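Local coordinates for protein pyruvate kinase (Pseudomonas aeruginosa, PDB 6QXL) that probably catalyses the last step of glycolysis, transferring the phosphoryl group of phosphoenolpyruvate to ADP to give pyruvate and ATP, at residues A[266-269]-A[270-274]; A[284-287]-A[288-291]. All coordinates share one frame; numbering follows the deposited sequence.

How the contacts relate
Both contacts are local ones within the (beta/alpha)8 barrel of pyruvate kinase, and they follow each other along the chain. Contact 1 is the C-terminal end of helix 260-273, packed outside the barrel; strand 277-281 comes next, and contact 2 lies in the loop leading from that strand to helix 296-307. They illustrate two ways of satisfying backbone groups, i to i+4 in the helix and i to i+3 in the loop. The centres of contact 1 and contact 2 are 28 Å apart, and the nearest atoms of contact 1 and contact 2 about 9 Å, without touching. From bound malonate, the side chain of Ile-267 is about 11 Å away and that of Glu-286 about 10 Å; each is about 12 Å from the magnesium ion held by Glu-223 and Asp-250.

Contact 1. Residues A[266-269]-A[270-274]; sequences KIIL and HARRN
Lys-266 O receives His-270 N at 2.8 Å, the N-H pointing almost straight at it (173°), and three further i to i+4 bonds, from the N-H groups of Ala-271, Arg-272 and Arg-273, continue this last part of helix 260-273. One turn apart, the side chains of Lys-266 and His-270 run alongside each other. Lys-266 CG sits over one imidazole face, 3.9 Å from the centroid of the His-270 ring, in a CH-pi contact offset toward the rim at NE2. Beyond it the lysine chain bends, and NZ forms a salt bridge with Asp-231, while His-270 ND1 is hydrogen-bonded to Asp-235, so both polar ends are tied to helix 231-239. Next along the helix, Leu-269 lays CD2 over a face of the Arg-273 guanidinium, 3.5 Å from Arg-273 NH2. Arg-273 gets there with an extended chain that starts beside its own backbone N (chi1 -75°). Where the helix stops, Asn-274 N and ND2 grip His-270 O from opposite faces of its plane, ND2 at 2.8 Å. The chemistry implies a divided surface: Ile-267, Ile-268 and Ala-271 pack on barrel strands, whereas farther out aliphatic carbons of Lys-266 and Leu-269 lie over the flat polar groups of His-270 and Arg-273.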
loop_
_atom_site.group_PDB
_atom_site.type_symbol
_atom_site.label_atom_id
_atom_site.label_comp_id
_atom_site.label_asym_id
_atom_site.label_seq_id
_atom_site.Cartn_x
_atom_site.Cartn_y
_atom_site.Cartn_z
ATOM N N LYS A 266 2.383 -19.719 -8.103
ATOM C CA LYS A 266 1.771 -20.101 -6.851
ATOM C C LYS A 266 2.651 -21.064 -6.070
ATOM O O LYS A 266 2.898 -20.865 -4.876
ATOM C CB LYS A 266 0.373 -20.704 -7.085
ATOM C CG LYS A 266 -0.385 -21.030 -5.791
ATOM C CD LYS A 266 -1.886 -20.564 -5.765
ATOM C CE LYS A 266 -2.891 -21.440 -6.470
ATOM N NZ LYS A 266 -4.197 -20.928 -6.017
ATOM N N ILE A 267 3.171 -22.079 -6.753
ATOM C CA ILE A 267 3.993 -23.079 -6.088
ATOM C C ILE A 267 5.214 -22.415 -5.434
ATOM O O ILE A 267 5.520 -22.678 -4.281
ATOM C CB ILE A 267 4.444 -24.166 -7.066
ATOM C CG1 ILE A 267 3.262 -24.999 -7.553
ATOM C CG2 ILE A 267 5.469 -25.077 -6.408
ATOM C CD1 ILE A 267 3.544 -25.766 -8.828
ATOM N N ILE A 268 5.902 -21.554 -6.173
ATOM C CA ILE A 268 7.090 -20.909 -5.643
ATOM C C ILE A 268 6.733 -20.103 -4.404
ATOM O O ILE A 268 7.388 -20.221 -3.367
ATOM C CB ILE A 268 7.748 -20.019 -6.703
ATOM C CG1 ILE A 268 8.376 -20.886 -7.777
ATOM C CG2 ILE A 268 8.788 -19.109 -6.077
ATOM C CD1 ILE A 268 8.722 -20.137 -9.044
ATOM N N LEU A 269 5.683 -19.301 -4.502
ATOM C CA LEU A 269 5.283 -18.455 -3.391
ATOM C C LEU A 269 4.855 -19.279 -2.170
ATOM O O LEU A 269 5.300 -19.024 -1.053
ATOM C CB LEU A 269 4.168 -17.525 -3.820
ATOM C CG LEU A 269 3.658 -16.556 -2.747
ATOM C CD1 LEU A 269 4.704 -15.468 -2.427
ATOM C CD2 LEU A 269 2.335 -15.951 -3.186
ATOM N N HIS A 270 4.008 -20.279 -2.376
ATOM C CA HIS A 270 3.555 -21.082 -1.247
ATOM C C HIS A 270 4.705 -21.854 -0.617
ATOM O O HIS A 270 4.770 -21.988 0.602
ATOM C CB HIS A 270 2.411 -22.006 -1.647
ATOM C CG HIS A 270 1.102 -21.294 -1.825
ATOM N ND1 HIS A 270 -0.106 -21.878 -1.548
ATOM C CD2 HIS A 270 0.824 -20.031 -2.234
ATOM C CE1 HIS A 270 -1.078 -21.025 -1.814
ATOM N NE2 HIS A 270 -0.539 -19.894 -2.233
ATOM N N ALA A 271 5.638 -22.326 -1.432
ATOM C CA ALA A 271 6.828 -22.981 -0.898
ATOM C C ALA A 271 7.586 -22.049 0.030
ATOM O O ALA A 271 7.873 -22.405 1.185
ATOM C CB ALA A 271 7.721 -23.471 -2.018
ATOM N N ARG A 272 7.885 -20.846 -0.447
ATOM C CA ARG A 272 8.639 -19.895 0.364
ATOM C C ARG A 272 7.885 -19.532 1.646
ATOM O O ARG A 272 8.481 -19.434 2.714
ATOM C CB ARG A 272 8.980 -18.637 -0.437
ATOM C CG ARG A 272 9.914 -18.874 -1.601
ATOM C CD ARG A 272 10.075 -17.680 -2.520
ATOM N NE ARG A 272 10.589 -16.540 -1.811
ATOM C CZ ARG A 272 10.016 -15.338 -1.703
ATOM N NH1 ARG A 272 8.891 -15.042 -2.354
ATOM N NH2 ARG A 272 10.615 -14.405 -0.959
ATOM N N ARG A 273 6.579 -19.354 1.555
ATOM C CA ARG A 273 5.793 -19.019 2.740
ATOM C C ARG A 273 5.862 -20.098 3.804
ATOM O O ARG A 273 5.896 -19.772 4.990
ATOM C CB ARG A 273 4.346 -18.799 2.392
ATOM C CG ARG A 273 4.128 -17.508 1.731
ATOM C CD ARG A 273 2.652 -17.304 1.607
ATOM N NE ARG A 273 2.476 -16.005 1.003
ATOM C CZ ARG A 273 1.384 -15.594 0.388
ATOM N NH1 ARG A 273 0.322 -16.400 0.251
ATOM N NH2 ARG A 273 1.401 -14.381 -0.159
ATOM N N ASN A 274 5.905 -21.354 3.376
ATOM C CA ASN A 274 6.058 -22.465 4.307
ATOM C C ASN A 274 7.523 -22.827 4.593
ATOM O O ASN A 274 7.795 -23.901 5.094
ATOM C CB ASN A 274 5.309 -23.690 3.793
ATOM C CG ASN A 274 3.829 -23.496 3.794
ATOM O OD1 ASN A 274 3.190 -23.652 4.831
ATOM N ND2 ASN A 274 3.277 -23.153 2.640
#

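Contact 2. Residues A[284-287]-A[288-291]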
loop_
_atom_site.group_PDB
_atom_site.type_symbol
_atom_site.label_atom_id
_atom_site.label_comp_id
_atom_site.label_asym_id
_atom_site.label_seq_id
_atom_site.Cartn_x
_atom_site.Cartn_y
_atom_site.Cartn_z
ATOM N N MET A 284 13.889 -25.477 -19.797
ATOM C CA MET A 284 14.249 -24.087 -19.605
ATOM C C MET A 284 15.170 -23.587 -20.725
ATOM O O MET A 284 15.092 -22.435 -21.123
ATOM C CB MET A 284 14.877 -23.888 -18.241
ATOM C CG MET A 284 13.979 -24.392 -17.130
ATOM S SD MET A 284 14.192 -23.480 -15.603
ATOM C CE MET A 284 13.258 -21.999 -15.993
ATOM N N MET A 285 16.026 -24.462 -21.246
ATOM C CA MET A 285 16.930 -24.090 -22.331
ATOM C C MET A 285 17.028 -25.174 -23.397
ATOM O O MET A 285 18.088 -25.433 -23.934
ATOM C CB MET A 285 18.282 -23.732 -21.744
ATOM C CG MET A 285 18.208 -22.508 -20.854
ATOM S SD MET A 285 19.827 -21.801 -20.598
ATOM C CE MET A 285 19.453 -20.057 -20.727
ATOM N N GLU A 286 15.890 -25.765 -23.729
ATOM C CA GLU A 286 15.831 -26.950 -24.590
ATOM C C GLU A 286 16.601 -26.807 -25.920
ATOM O O GLU A 286 17.264 -27.740 -26.357
ATOM C CB GLU A 286 14.371 -27.308 -24.887
ATOM C CG GLU A 286 14.163 -28.728 -25.394
ATOM C CD GLU A 286 14.158 -29.787 -24.293
ATOM O OE1 GLU A 286 14.654 -29.535 -23.164
ATOM O OE2 GLU A 286 13.668 -30.909 -24.540
ATOM N N SER A 287 16.554 -25.638 -26.532
ATOM C CA SER A 287 17.222 -25.472 -27.804
ATOM C C SER A 287 18.727 -25.755 -27.711
ATOM O O SER A 287 19.364 -26.084 -28.711
ATOM C CB SER A 287 16.982 -24.082 -28.392
ATOM O OG SER A 287 17.891 -23.144 -27.853
ATOM N N MET A 288 19.290 -25.631 -26.514
ATOM C CA MET A 288 20.720 -25.878 -26.307
ATOM C C MET A 288 21.120 -27.345 -26.320
ATOM O O MET A 288 22.292 -27.661 -26.254
ATOM C CB MET A 288 21.206 -25.207 -25.017
ATOM C CG MET A 288 21.114 -23.676 -25.086
ATOM S SD MET A 288 22.115 -22.822 -23.872
ATOM C CE MET A 288 23.736 -23.095 -24.560
ATOM N N ILE A 289 20.156 -28.250 -26.403
ATOM C CA ILE A 289 20.473 -29.605 -26.772
ATOM C C ILE A 289 21.275 -29.658 -28.076
ATOM O O ILE A 289 22.230 -30.428 -28.179
ATOM C CB ILE A 289 19.209 -30.440 -26.888
ATOM C CG1 ILE A 289 18.665 -30.693 -25.476
ATOM C CG2 ILE A 289 19.498 -31.771 -27.573
ATOM C CD1 ILE A 289 17.184 -31.033 -25.463
ATOM N N HIS A 290 20.893 -28.852 -29.055
ATOM C CA HIS A 290 21.542 -28.857 -30.376
ATOM C C HIS A 290 22.185 -27.526 -30.752
ATOM O O HIS A 290 22.685 -27.383 -31.851
ATOM C CB HIS A 290 20.530 -29.284 -31.456
ATOM C CG HIS A 290 20.018 -30.682 -31.271
ATOM N ND1 HIS A 290 20.850 -31.783 -31.249
ATOM C CD2 HIS A 290 18.763 -31.159 -31.075
ATOM C CE1 HIS A 290 20.127 -32.879 -31.065
ATOM N NE2 HIS A 290 18.857 -32.528 -30.958
ATOM N N SER A 291 22.178 -26.543 -29.869
ATOM C CA SER A 291 22.735 -25.242 -30.204
ATOM C C SER A 291 23.574 -24.691 -29.058
ATOM O O SER A 291 23.258 -24.900 -27.893
ATOM C CB SER A 291 21.620 -24.260 -30.542
ATOM O OG SER A 291 22.168 -22.961 -30.679
#
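Met-285 O accepts the N-H of Met-288 at 2.9 Å, the first of three successive i to i+3 bonds that coil this loop into overlapping turns. Glu-286 O takes Ile-289 N, also at 2.9 Å, and Ser-287 O takes His-290 N at 3.2 Å. The last two donors stand well above their carbonyl planes, 46° out in each case. Ser-291 N lies 3.1 Å from Ser-287 O.

Other polar groups, of side chains and backbone alike, find partners beyond the turns. Ser-287 OG is hydrogen-bonded to Glu-298 in helix 296-307, Ser-291 OG to the backbone O of Met-293 and His-290 ND1 to Glu-323, while the backbone N-H of Met-285 is taken up by the Glu-318 carboxylate. Glu-286 OE2 has weaker company, a weak hydrogen bond from Gln-283 and a long, weak ion pair with Arg-131.

Van der Waals contacts complete the turns. A methyl of Ile-289 meets the Glu-286 carboxylate, and Ile-289 CD1 is 3.5 Å from Glu-286 CD; Glu-286 CG is anti to its own N (chi1 -162°) and the chain folds at chi2, which brings the carboxylate alongside. Met-285 and Met-288 run side by side, Met-285 SD 4.1 Å from Met-288 SD, and both pack on Pro-294 and helix 325-340.

Such a string of i to i+3 turns, following a strand at the C-terminal end of a TIM barrel, belongs to the beta-alpha loops that in this fold surround the active site; bound malonate lies about 10 Å from the Glu-286 side chain.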